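Local coordinates for AlgX/AlgJ SGNH hydrolase-like domain-containing protein (Eubacterium siraeum, PDB 4NZK), which is of unknown function but belongs to the DHHW family of the SGNH hydrolase clan, which suggests an esterase-like or acyl-modifying role, at residues N279-C284 against I326-F331; I270-T275 against E304-D309; S99-N104 against N139-D144; A181-K186 against D300-I305. One frame throughout, in Å; residues are numbered along the deposited sequence.

Contact 1 (N279-C284 against I326-F331)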
loop_
_atom_site.group_PDB
_atom_site.type_symbol
_atom_site.label_atom_id
_atom_site.label_comp_id
_atom_site.label_asym_id
_atom_site.label_seq_id
_atom_site.Cartn_x
_atom_site.Cartn_y
_atom_site.Cartn_z
ATOM N N ASN A 279 -8.684 21.316 -6.690
ATOM C CA ASN A 279 -8.357 21.960 -5.447
ATOM C C ASN A 279 -6.883 22.379 -5.275
ATOM O O ASN A 279 -6.488 22.830 -4.192
ATOM C CB ASN A 279 -8.808 21.091 -4.296
ATOM C CG ASN A 279 -8.016 19.815 -4.156
ATOM O OD1 ASN A 279 -7.090 19.552 -4.892
ATOM N ND2 ASN A 279 -8.427 18.991 -3.186
ATOM N N GLY A 280 -6.101 22.247 -6.343
ATOM C CA GLY A 280 -4.706 22.593 -6.339
ATOM C C GLY A 280 -3.789 21.669 -5.577
ATOM O O GLY A 280 -2.580 21.899 -5.560
ATOM N N ARG A 281 -4.333 20.609 -4.972
ATOM C CA ARG A 281 -3.502 19.649 -4.224
ATOM C C ARG A 281 -3.022 18.575 -5.175
ATOM O O ARG A 281 -3.822 17.907 -5.836
ATOM C CB ARG A 281 -4.292 19.043 -3.064
ATOM C CG ARG A 281 -4.817 20.042 -2.057
ATOM C CD ARG A 281 -3.718 20.655 -1.177
ATOM N NE ARG A 281 -3.117 19.671 -0.285
ATOM C CZ ARG A 281 -3.642 19.270 0.871
ATOM N NH1 ARG A 281 -4.805 19.759 1.324
ATOM N NH2 ARG A 281 -3.003 18.354 1.591
ATOM N N LYS A 282 -1.701 18.406 -5.235
ATOM C CA LYS A 282 -1.063 17.487 -6.168
ATOM C C LYS A 282 -0.189 16.541 -5.370
ATOM O O LYS A 282 0.793 16.959 -4.774
ATOM C CB LYS A 282 -0.268 18.256 -7.238
ATOM C CG LYS A 282 -1.155 19.188 -8.071
ATOM C CD LYS A 282 -0.382 19.961 -9.120
ATOM C CE LYS A 282 -1.304 20.882 -9.893
ATOM N NZ LYS A 282 -0.565 21.550 -10.995
ATOM N N LEU A 283 -0.565 15.272 -5.379
ATOM C CA LEU A 283 0.031 14.259 -4.527
ATOM C C LEU A 283 0.955 13.379 -5.334
ATOM O O LEU A 283 0.621 12.952 -6.448
ATOM C CB LEU A 283 -1.092 13.374 -3.949
ATOM C CG LEU A 283 -0.693 12.174 -3.104
ATOM C CD1 LEU A 283 -0.004 12.639 -1.840
ATOM C CD2 LEU A 283 -1.931 11.339 -2.811
ATOM N N CYS A 284 2.112 13.088 -4.772
ATOM C CA CYS A 284 2.953 12.029 -5.312
ATOM C C CYS A 284 3.048 10.943 -4.245
ATOM O O CYS A 284 3.309 11.235 -3.072
ATOM C CB CYS A 284 4.344 12.573 -5.612
ATOM S SG CYS A 284 5.401 11.412 -6.472
ATOM N N ILE A 326 4.277 19.308 -7.360
ATOM C CA ILE A 326 3.790 18.485 -6.264
ATOM C C ILE A 326 3.744 19.259 -4.959
ATOM O O ILE A 326 4.715 19.925 -4.607
ATOM C CB ILE A 326 4.687 17.255 -6.053
ATOM C CG1 ILE A 326 4.636 16.337 -7.294
ATOM C CG2 ILE A 326 4.310 16.534 -4.765
ATOM C CD1 ILE A 326 3.256 15.885 -7.714
ATOM N N THR A 327 2.620 19.155 -4.232
ATOM C CA THR A 327 2.384 19.846 -2.956
ATOM C C THR A 327 2.475 18.909 -1.740
ATOM O O THR A 327 2.742 19.364 -0.604
ATOM C CB THR A 327 0.963 20.537 -2.943
ATOM O OG1 THR A 327 -0.082 19.572 -3.152
ATOM C CG2 THR A 327 0.856 21.558 -4.054
ATOM N N ASP A 328 2.201 17.619 -1.974
ATOM C CA ASP A 328 2.115 16.613 -0.931
ATOM C C ASP A 328 2.788 15.334 -1.445
ATOM O O ASP A 328 2.560 14.923 -2.583
ATOM C CB ASP A 328 0.644 16.260 -0.635
ATOM C CG ASP A 328 -0.156 17.435 -0.082
ATOM O OD1 ASP A 328 -0.699 18.256 -0.878
ATOM O OD2 ASP A 328 -0.214 17.540 1.165
ATOM N N VAL A 329 3.577 14.704 -0.578
ATOM C CA VAL A 329 4.217 13.422 -0.911
ATOM C C VAL A 329 3.850 12.434 0.182
ATOM O O VAL A 329 4.017 12.744 1.362
ATOM C CB VAL A 329 5.762 13.561 -1.002
ATOM C CG1 VAL A 329 6.388 12.204 -1.307
ATOM C CG2 VAL A 329 6.123 14.564 -2.087
ATOM N N LEU A 330 3.403 11.243 -0.215
ATOM C CA LEU A 330 3.126 10.180 0.715
ATOM C C LEU A 330 4.045 8.995 0.428
ATOM O O LEU A 330 4.048 8.463 -0.659
ATOM C CB LEU A 330 1.666 9.746 0.576
ATOM C CG LEU A 330 1.270 8.529 1.389
ATOM C CD1 LEU A 330 1.396 8.775 2.884
ATOM C CD2 LEU A 330 -0.153 8.126 1.039
ATOM N N PHE A 331 4.783 8.585 1.457
ATOM C CA PHE A 331 5.518 7.332 1.461
ATOM C C PHE A 331 4.651 6.334 2.232
ATOM O O PHE A 331 4.285 6.579 3.414
ATOM C CB PHE A 331 6.838 7.472 2.200
ATOM C CG PHE A 331 7.874 8.210 1.421
ATOM C CD1 PHE A 331 7.947 9.583 1.473
ATOM C CD2 PHE A 331 8.732 7.533 0.587
ATOM C CE1 PHE A 331 8.918 10.272 0.755
ATOM C CE2 PHE A 331 9.691 8.210 -0.157
ATOM C CZ PHE A 331 9.769 9.581 -0.071
#
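Arg281 and Asp328 form a salt bridge in which the guanidinium meets the carboxylate side-on, through NE and one terminal nitrogen. NE reaches Asp328 OD1 on its syn side at 2.9 Å in a nearly straight bond (170° at the hydrogen), and NH2 takes Asp328 OD2. Both acceptors lie close to the guanidinium plane, but the two planes are 35° apart, a twisted pairing rather than a flat one. Bends at chi2 and chi3 turn the guanidinium edge to the carboxylate, and NH2 has a second acceptor in Ala181 O. On the opposite face of its plane OD1 also receives the Thr327 hydroxyl, 2.7 Å from OG1 to OD1. An asparagine in place of Asp328 would probably leave the arginine without its opposite charge and weaken the hold on the Thr327 hydroxyl.

Thr327 OG1 relays this network to the backbone, accepting from Lys282 N at 2.9 Å. Beyond it the main chains pair as parallel strands, in the middle of a mixed sheet flanked by helices, consistent with the alpha/beta fold of SGNH hydrolases. Lys282 O accepts from both Thr327 N and Asp328 N, while Cys284 N donates to Asp328 O and Leu330 N to Cys284 O at 2.9 Å.

Apolar contacts divide between the two faces of the sheet. On the face of Asp328, Leu283 CD1 touches Leu330 CB at 4.1 Å; on the other, Cys284 CB meets Ile326 CG2 and, more distantly, Val329 CG2. Helix 317-323 covers that second face through Ile321.

Contact 2 (I270-T275 against E304-D309)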
loop_
_atom_site.group_PDB
_atom_site.type_symbol
_atom_site.label_atom_id
_atom_site.label_comp_id
_atom_site.label_asym_id
_atom_site.label_seq_id
_atom_site.Cartn_x
_atom_site.Cartn_y
_atom_site.Cartn_z
ATOM N N ILE A 270 4.923 4.479 -13.994
ATOM C CA ILE A 270 4.472 5.650 -13.261
ATOM C C ILE A 270 3.123 6.008 -13.837
ATOM O O ILE A 270 2.931 5.993 -15.060
ATOM C CB ILE A 270 5.405 6.851 -13.415
ATOM C CG1 ILE A 270 6.763 6.533 -12.795
ATOM C CG2 ILE A 270 4.793 8.118 -12.803
ATOM C CD1 ILE A 270 7.832 7.564 -13.060
ATOM N N VAL A 271 2.176 6.306 -12.955
ATOM C CA VAL A 271 0.826 6.653 -13.396
ATOM C C VAL A 271 0.491 8.067 -12.930
ATOM O O VAL A 271 0.694 8.387 -11.773
ATOM C CB VAL A 271 -0.231 5.661 -12.847
ATOM C CG1 VAL A 271 -1.612 6.025 -13.354
ATOM C CG2 VAL A 271 0.139 4.226 -13.208
ATOM N N LYS A 272 0.024 8.895 -13.855
ATOM C CA LYS A 272 -0.439 10.230 -13.535
ATOM C C LYS A 272 -1.959 10.220 -13.622
ATOM O O LYS A 272 -2.528 9.755 -14.602
ATOM C CB LYS A 272 0.124 11.273 -14.495
ATOM C CG LYS A 272 -0.422 12.678 -14.245
ATOM C CD LYS A 272 0.202 13.680 -15.205
ATOM C CE LYS A 272 -0.384 15.068 -14.975
ATOM N NZ LYS A 272 0.326 16.121 -15.762
ATOM N N ILE A 273 -2.592 10.767 -12.589
ATOM C CA ILE A 273 -4.064 10.819 -12.520
ATOM C C ILE A 273 -4.466 12.278 -12.367
ATOM O O ILE A 273 -3.940 12.983 -11.497
ATOM C CB ILE A 273 -4.612 10.001 -11.331
ATOM C CG1 ILE A 273 -4.160 8.559 -11.407
ATOM C CG2 ILE A 273 -6.132 10.033 -11.270
ATOM C CD1 ILE A 273 -4.270 7.817 -10.122
ATOM N N GLU A 274 -5.373 12.726 -13.236
ATOM C CA GLU A 274 -5.923 14.086 -13.198
ATOM C C GLU A 274 -7.398 13.896 -12.882
ATOM O O GLU A 274 -8.083 13.144 -13.557
ATOM C CB GLU A 274 -5.743 14.810 -14.535
ATOM C CG GLU A 274 -4.285 15.074 -14.869
ATOM C CD GLU A 274 -4.069 15.471 -16.315
ATOM O OE1 GLU A 274 -3.980 14.569 -17.192
ATOM O OE2 GLU A 274 -3.953 16.679 -16.566
ATOM N N THR A 275 -7.888 14.601 -11.875
ATOM C CA THR A 275 -9.277 14.439 -11.442
ATOM C C THR A 275 -10.091 15.702 -11.637
ATOM O O THR A 275 -9.545 16.765 -11.942
ATOM C CB THR A 275 -9.381 14.070 -9.939
ATOM O OG1 THR A 275 -9.298 15.245 -9.148
ATOM C CG2 THR A 275 -8.302 13.058 -9.511
ATOM N N GLU A 304 -4.360 16.187 -8.713
ATOM C CA GLU A 304 -3.468 15.286 -9.449
ATOM C C GLU A 304 -2.850 14.317 -8.482
ATOM O O GLU A 304 -2.589 14.663 -7.322
ATOM C CB GLU A 304 -2.327 16.025 -10.195
ATOM C CG GLU A 304 -2.784 17.022 -11.241
ATOM C CD GLU A 304 -1.660 17.696 -12.012
ATOM O OE1 GLU A 304 -0.436 17.476 -11.768
ATOM O OE2 GLU A 304 -2.022 18.487 -12.891
ATOM N N ILE A 305 -2.646 13.098 -8.974
ATOM C CA ILE A 305 -1.977 12.055 -8.233
ATOM C C ILE A 305 -0.947 11.403 -9.116
ATOM O O ILE A 305 -1.269 10.947 -10.204
ATOM C CB ILE A 305 -2.954 10.991 -7.694
ATOM C CG1 ILE A 305 -4.041 11.630 -6.811
ATOM C CG2 ILE A 305 -2.219 9.950 -6.865
ATOM C CD1 ILE A 305 -5.338 10.889 -6.851
ATOM N N TYR A 306 0.277 11.333 -8.625
ATOM C CA TYR A 306 1.349 10.602 -9.311
ATOM C C TYR A 306 1.681 9.377 -8.473
ATOM O O TYR A 306 1.950 9.486 -7.300
ATOM C CB TYR A 306 2.600 11.473 -9.479
ATOM C CG TYR A 306 2.374 12.679 -10.363
ATOM C CD1 TYR A 306 1.670 13.772 -9.892
ATOM C CD2 TYR A 306 2.896 12.735 -11.644
ATOM C CE1 TYR A 306 1.448 14.881 -10.692
ATOM C CE2 TYR A 306 2.692 13.855 -12.448
ATOM C CZ TYR A 306 1.980 14.920 -11.955
ATOM O OH TYR A 306 1.754 16.013 -12.753
ATOM N N VAL A 307 1.663 8.221 -9.111
ATOM C CA VAL A 307 1.837 6.953 -8.425
ATOM C C VAL A 307 3.155 6.344 -8.888
ATOM O O VAL A 307 3.317 6.002 -10.070
ATOM C CB VAL A 307 0.703 5.955 -8.687
ATOM C CG1 VAL A 307 0.841 4.764 -7.739
ATOM C CG2 VAL A 307 -0.650 6.604 -8.521
ATOM N N CYS A 308 4.078 6.223 -7.945
ATOM C CA CYS A 308 5.421 5.737 -8.192
ATOM C C CYS A 308 5.798 4.639 -7.216
ATOM O O CYS A 308 5.436 4.684 -6.055
ATOM C CB CYS A 308 6.396 6.880 -7.972
ATOM S SG CYS A 308 6.058 8.400 -8.919
ATOM N N ASP A 309 6.552 3.664 -7.697
ATOM C CA ASP A 309 7.003 2.556 -6.882
ATOM C C ASP A 309 8.482 2.753 -6.547
ATOM O O ASP A 309 9.301 2.970 -7.435
ATOM C CB ASP A 309 6.839 1.228 -7.620
ATOM C CG ASP A 309 6.888 0.048 -6.665
ATOM O OD1 ASP A 309 8.010 -0.251 -6.152
ATOM O OD2 ASP A 309 5.807 -0.572 -6.443
HETATM O O HOH W 1 -0.566 18.686 -15.021
HETATM O O HOH W 2 3.094 15.751 -15.781
#
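Val271 with Val307 and Ile273 with Ile305 are hydrogen-bonded pairs of two antiparallel strands, whose segment axes run 167° apart in N-to-C direction and approach to 4.7 Å. Each pair is closed by two backbone bonds; that from Ile273 N to Ile305 O measures 2.7 Å.

Lys272 and Tyr306, a non-hydrogen-bonded pair, lie side by side on one face and point the same way. With CG set opposite the backbone N (chi1 176°) and every later torsion extended, the lysine runs along the phenol: CG stands over one ring face in a CH-pi contact, 4.2 Å from the Tyr306 ring centroid, and CE comes within 3.2 Å of Tyr306 OH. That hydroxyl donates to Glu304 OE1 at 2.8 Å, approaching from above the carboxylate plane. A water that accepts from Lys272 NZ at 2.8 Å donates to Glu304 OE2, linking two opposite charges that do not meet directly. A phenylalanine in place of Tyr306 would probably leave Glu304 OE1 without its hydroxyl donor.

The other face is aliphatic: Ile273 CB packs on Ile305 CB at 4.1 Å, and Ile273 CD1 crosses to Val307 CG2. Val271 and Ile273 also meet residues of strand 229-234. The pair marks the change from parallel to antiparallel pairing in a mixed sheet, where strand 270-275 extends the parallel core of the alpha/beta fold.

Contact 3 (S99-N104 against N139-D144)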
loop_
_atom_site.group_PDB
_atom_site.type_symbol
_atom_site.label_atom_id
_atom_site.label_comp_id
_atom_site.label_asym_id
_atom_site.label_seq_id
_atom_site.Cartn_x
_atom_site.Cartn_y
_atom_site.Cartn_z
ATOM N N SER A 99 8.117 23.802 1.748
ATOM C CA SER A 99 6.868 24.043 1.035
ATOM C C SER A 99 6.143 22.804 0.511
ATOM O O SER A 99 5.017 22.919 0.015
ATOM C CB SER A 99 7.090 25.022 -0.126
ATOM O OG SER A 99 7.732 24.368 -1.194
ATOM N N VAL A 100 6.774 21.635 0.628
ATOM C CA VAL A 100 6.177 20.382 0.215
ATOM C C VAL A 100 5.984 19.580 1.479
ATOM O O VAL A 100 6.938 19.305 2.185
ATOM C CB VAL A 100 7.096 19.640 -0.783
ATOM C CG1 VAL A 100 6.495 18.310 -1.153
ATOM C CG2 VAL A 100 7.312 20.509 -2.039
ATOM N N ASN A 101 4.744 19.170 1.750
ATOM C CA ASN A 101 4.479 18.328 2.933
ATOM C C ASN A 101 4.739 16.894 2.580
ATOM O O ASN A 101 4.284 16.431 1.542
ATOM C CB ASN A 101 3.057 18.506 3.494
ATOM C CG ASN A 101 2.988 19.689 4.414
ATOM O OD1 ASN A 101 4.009 20.091 5.000
ATOM N ND2 ASN A 101 1.810 20.237 4.587
ATOM N N VAL A 102 5.519 16.229 3.440
ATOM C CA VAL A 102 5.891 14.823 3.233
ATOM C C VAL A 102 5.301 14.035 4.397
ATOM O O VAL A 102 5.449 14.429 5.567
ATOM C CB VAL A 102 7.403 14.655 3.202
ATOM C CG1 VAL A 102 7.802 13.199 2.977
ATOM C CG2 VAL A 102 8.010 15.574 2.101
ATOM N N PHE A 103 4.579 12.969 4.041
ATOM C CA PHE A 103 3.843 12.146 4.985
ATOM C C PHE A 103 4.397 10.723 4.916
ATOM O O PHE A 103 4.860 10.263 3.857
ATOM C CB PHE A 103 2.367 12.068 4.608
ATOM C CG PHE A 103 1.617 13.382 4.609
ATOM C CD1 PHE A 103 1.732 14.300 3.562
ATOM C CD2 PHE A 103 0.758 13.678 5.646
ATOM C CE1 PHE A 103 0.971 15.465 3.558
ATOM C CE2 PHE A 103 0.015 14.848 5.661
ATOM C CZ PHE A 103 0.138 15.748 4.623
ATOM N N ASN A 104 4.341 10.037 6.046
ATOM C CA ASN A 104 4.774 8.655 6.152
ATOM C C ASN A 104 3.621 7.817 6.720
ATOM O O ASN A 104 3.047 8.164 7.743
ATOM C CB ASN A 104 5.911 8.592 7.163
ATOM C CG ASN A 104 6.332 7.178 7.471
ATOM O OD1 ASN A 104 6.718 6.451 6.580
ATOM N ND2 ASN A 104 6.222 6.778 8.742
ATOM N N ASN A 139 10.613 16.456 10.362
ATOM C CA ASN A 139 9.758 17.254 9.495
ATOM C C ASN A 139 8.992 16.439 8.440
ATOM O O ASN A 139 8.680 16.906 7.355
ATOM C CB ASN A 139 10.535 18.375 8.833
ATOM C CG ASN A 139 11.119 19.323 9.818
ATOM O OD1 ASN A 139 10.490 19.618 10.839
ATOM N ND2 ASN A 139 12.354 19.808 9.543
ATOM N N VAL A 140 8.687 15.210 8.811
ATOM C CA VAL A 140 7.838 14.320 8.028
ATOM C C VAL A 140 6.635 14.008 8.908
ATOM O O VAL A 140 6.802 13.634 10.074
ATOM C CB VAL A 140 8.571 13.031 7.595
ATOM C CG1 VAL A 140 7.656 12.054 6.891
ATOM C CG2 VAL A 140 9.720 13.394 6.683
ATOM N N ILE A 141 5.443 14.129 8.345
ATOM C CA ILE A 141 4.202 13.934 9.109
ATOM C C ILE A 141 3.844 12.463 9.183
ATOM O O ILE A 141 3.633 11.829 8.170
ATOM C CB ILE A 141 3.053 14.693 8.418
ATOM C CG1 ILE A 141 3.394 16.187 8.348
ATOM C CG2 ILE A 141 1.738 14.438 9.121
ATOM C CD1 ILE A 141 2.529 16.940 7.375
ATOM N N ASN A 142 3.760 11.922 10.381
ATOM C CA ASN A 142 3.450 10.514 10.538
ATOM C C ASN A 142 1.950 10.328 10.571
ATOM O O ASN A 142 1.257 11.032 11.263
ATOM C CB ASN A 142 4.052 9.914 11.808
ATOM C CG ASN A 142 3.878 8.406 11.825
ATOM O OD1 ASN A 142 4.389 7.719 10.935
ATOM N ND2 ASN A 142 3.124 7.896 12.775
ATOM N N VAL A 143 1.470 9.346 9.823
ATOM C CA VAL A 143 0.059 9.010 9.798
ATOM C C VAL A 143 -0.102 7.642 10.501
ATOM O O VAL A 143 0.594 6.698 10.170
ATOM C CB VAL A 143 -0.463 8.896 8.352
ATOM C CG1 VAL A 143 -1.941 8.546 8.316
ATOM C CG2 VAL A 143 -0.174 10.133 7.557
ATOM N N ASP A 144 -1.005 7.571 11.474
ATOM C CA ASP A 144 -1.204 6.360 12.253
ATOM C C ASP A 144 -2.182 5.397 11.584
ATOM O O ASP A 144 -3.332 5.212 12.015
ATOM C CB ASP A 144 -1.638 6.683 13.671
ATOM C CG ASP A 144 -1.409 5.531 14.642
ATOM O OD1 ASP A 144 -1.149 4.367 14.206
ATOM O OD2 ASP A 144 -1.518 5.823 15.868
HETATM O O HOH W 3 6.627 17.788 5.680
#
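Phe103 and Ile141 lie side by side and point the same way, with CD1 of the isoleucine lying over one face of the ring. Ile141 CD1 is 4.0 Å from the Phe103 ring centroid, a CH-pi contact displaced toward the rim, while CG2 of Ile141 meets Phe103 CD2 at 3.7 Å. On the other side of the sheet Asn104 ND2 donates to Asn142 OD1 at 3.0 Å. The bond lines up with the acceptor carbonyl, but is bent at the hydrogen (143°), and the amide planes are 34° apart. Both asparagines carry CG opposite the backbone N, which brings their amides alongside each other.

The parallel backbone fixes this register: Ile141 N donates to Val102 O at 2.8 Å, Asn104 N to Ile141 O and Val143 N to Asn104 O. A water bridges Val102 N and Asn139 O, ahead of the direct backbone bonds.

Further out, Phe177 meets the Phe103 ring edge-to-face, and Tyr85 OH bonds to Asn104 OD1, holding the amide at its second end. With its oxygen and nitrogen both engaged, the buried Asn104 amide has its rotation fixed, so the edge strand 141-142 is held by an amide bond on one face and by aromatic-aliphatic packing on the other.

Contact 4 (A181-K186 against D300-I305)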
loop_
_atom_site.group_PDB
_atom_site.type_symbol
_atom_site.label_atom_id
_atom_site.label_comp_id
_atom_site.label_asym_id
_atom_site.label_seq_id
_atom_site.Cartn_x
_atom_site.Cartn_y
_atom_site.Cartn_z
ATOM N N ALA A 181 -4.198 15.212 5.959
ATOM C CA ALA A 181 -3.921 16.111 4.829
ATOM C C ALA A 181 -5.019 17.177 4.615
ATOM O O ALA A 181 -4.891 18.027 3.740
ATOM C CB ALA A 181 -3.713 15.301 3.569
ATOM N N GLN A 182 -6.071 17.128 5.422
ATOM C CA GLN A 182 -7.191 18.070 5.353
ATOM C C GLN A 182 -8.043 18.010 4.063
ATOM O O GLN A 182 -8.699 19.001 3.671
ATOM C CB GLN A 182 -6.733 19.511 5.657
ATOM C CG GLN A 182 -6.014 19.666 6.955
ATOM C CD GLN A 182 -6.814 19.226 8.155
ATOM O OE1 GLN A 182 -7.982 19.520 8.293
ATOM N NE2 GLN A 182 -6.160 18.517 9.040
ATOM N N VAL A 183 -8.093 16.840 3.452
ATOM C CA VAL A 183 -8.946 16.569 2.294
ATOM C C VAL A 183 -9.630 15.211 2.511
ATOM O O VAL A 183 -9.363 14.222 1.814
ATOM C CB VAL A 183 -8.168 16.598 0.961
ATOM C CG1 VAL A 183 -7.905 18.027 0.537
ATOM C CG2 VAL A 183 -6.865 15.814 1.042
ATOM N N PRO A 184 -10.535 15.165 3.480
ATOM C CA PRO A 184 -11.100 13.859 3.886
ATOM C C PRO A 184 -11.817 13.094 2.790
ATOM O O PRO A 184 -12.404 13.705 1.893
ATOM C CB PRO A 184 -12.070 14.211 5.009
ATOM C CG PRO A 184 -12.145 15.669 5.047
ATOM C CD PRO A 184 -10.974 16.250 4.358
ATOM N N VAL A 185 -11.746 11.758 2.881
ATOM C CA VAL A 185 -12.413 10.873 1.950
ATOM C C VAL A 185 -13.936 10.974 2.085
ATOM O O VAL A 185 -14.488 11.443 3.104
ATOM C CB VAL A 185 -11.991 9.398 2.135
ATOM C CG1 VAL A 185 -10.478 9.248 1.969
ATOM C CG2 VAL A 185 -12.435 8.855 3.487
ATOM N N LYS A 186 -14.592 10.583 1.003
ATOM C CA LYS A 186 -16.022 10.372 1.034
ATOM C C LYS A 186 -16.331 9.010 1.628
ATOM O O LYS A 186 -15.460 8.140 1.758
ATOM C CB LYS A 186 -16.595 10.464 -0.371
ATOM C CG LYS A 186 -16.421 11.815 -1.038
ATOM C CD LYS A 186 -17.164 11.859 -2.369
ATOM C CE LYS A 186 -16.984 13.142 -3.136
ATOM N NZ LYS A 186 -17.489 14.308 -2.369
ATOM N N ASP A 300 -11.000 11.314 -5.122
ATOM C CA ASP A 300 -11.977 12.307 -4.736
ATOM C C ASP A 300 -11.304 13.525 -4.063
ATOM O O ASP A 300 -11.937 14.563 -3.931
ATOM C CB ASP A 300 -13.018 11.749 -3.742
ATOM C CG ASP A 300 -13.939 10.623 -4.319
ATOM O OD1 ASP A 300 -14.281 10.611 -5.531
ATOM O OD2 ASP A 300 -14.330 9.742 -3.502
ATOM N N SER A 301 -10.074 13.373 -3.556
ATOM C CA SER A 301 -9.461 14.355 -2.641
ATOM C C SER A 301 -8.341 15.231 -3.209
ATOM O O SER A 301 -7.970 16.212 -2.563
ATOM C CB SER A 301 -8.922 13.633 -1.405
ATOM O OG SER A 301 -9.968 13.121 -0.583
ATOM N N PHE A 302 -7.803 14.857 -4.371
ATOM C CA PHE A 302 -6.663 15.527 -4.971
ATOM C C PHE A 302 -6.934 15.852 -6.420
ATOM O O PHE A 302 -7.594 15.086 -7.109
ATOM C CB PHE A 302 -5.408 14.630 -4.851
ATOM C CG PHE A 302 -4.924 14.473 -3.435
ATOM C CD1 PHE A 302 -4.034 15.391 -2.914
ATOM C CD2 PHE A 302 -5.389 13.466 -2.614
ATOM C CE1 PHE A 302 -3.614 15.322 -1.592
ATOM C CE2 PHE A 302 -4.977 13.376 -1.291
ATOM C CZ PHE A 302 -4.070 14.305 -0.775
ATOM N N GLU A 303 -6.349 16.957 -6.892
ATOM C CA GLU A 303 -6.442 17.378 -8.278
ATOM C C GLU A 303 -5.570 16.507 -9.189
ATOM O O GLU A 303 -5.971 16.162 -10.308
ATOM C CB GLU A 303 -6.035 18.860 -8.402
ATOM C CG GLU A 303 -6.168 19.384 -9.825
ATOM C CD GLU A 303 -5.951 20.886 -10.013
ATOM O OE1 GLU A 303 -6.229 21.696 -9.086
ATOM O OE2 GLU A 303 -5.531 21.267 -11.143
ATOM N N GLU A 304 -4.360 16.187 -8.713
ATOM C CA GLU A 304 -3.468 15.286 -9.449
ATOM C C GLU A 304 -2.850 14.317 -8.482
ATOM O O GLU A 304 -2.589 14.663 -7.322
ATOM C CB GLU A 304 -2.327 16.025 -10.195
ATOM C CG GLU A 304 -2.784 17.022 -11.241
ATOM C CD GLU A 304 -1.660 17.696 -12.012
ATOM O OE1 GLU A 304 -0.436 17.476 -11.768
ATOM O OE2 GLU A 304 -2.022 18.487 -12.891
ATOM N N ILE A 305 -2.646 13.098 -8.974
ATOM C CA ILE A 305 -1.977 12.055 -8.233
ATOM C C ILE A 305 -0.947 11.403 -9.116
ATOM O O ILE A 305 -1.269 10.947 -10.204
ATOM C CB ILE A 305 -2.954 10.991 -7.694
ATOM C CG1 ILE A 305 -4.041 11.630 -6.811
ATOM C CG2 ILE A 305 -2.219 9.950 -6.865
ATOM C CD1 ILE A 305 -5.338 10.889 -6.851
HETATM O O HOH W 4 -13.169 9.485 -1.166
#
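The loop that leaves helix 167-180 through a Schellman motif at Gln182 packs against the turn leading into strand 304-309, with Val183 and Ser301 at its centre. Ser301 OG donates to Val183 O at 2.7 Å, approaching from 39° above the carbonyl plane. Chi1 of -69° turns the Ser301 hydroxyl toward Val183 O; the CB atoms of Ser301 and Val183 also pack at 3.9 Å.

Val183 then reaches past the serine: its CG2 touches Phe302 CZ at 3.7 Å, the two side chains crossing at about a right angle. Ala181 CB makes a looser contact with the same ring atom, and Phe177 of the preceding helix also packs on the phenylalanine.

Toward the outer end, the methylenes of Lys186 lie across Asp300, CD coming within 3.7 Å of Asp300 OD2. A water accepts from Lys186 N at 2.8 Å and donates to Asp300 OD2 at 2.6 Å, while OD1 of the aspartate bonds to Thr227 OG1.

One direct hydrogen bond and one water bridge thus provide the polar links between the two segments, and since Lys186 NZ stays 5.7 Å from Asp300 OD2, the lysine contributes here through its aliphatic chain and backbone N-H rather than through a close ion pair.

In the fold
From the N terminus, contact 3 closes first, bringing 139-144 back beside 99-104 across helices 111-114 and 126-136; it is complete before the others begin. Contact 4 spans the longest loop, from 181-186 to 300-305, and nests the 270-275 and 279-284 segments inside it. Contact 2 opens within that loop and ends on the same strand, sharing Glu304 and Ile305. Contact 1 opens inside contacts 2 and 4 but closes beyond both, so it crosses them. Contacts 1, 2 and 3 each pair neighbouring strands of one mixed sheet, and backbone bonds of Leu283 to Glu304 and Tyr306, and of Val329 to Asn101 and Phe103, join one to the next. Contact 4 ties the end of helix 167-180 to that sheet.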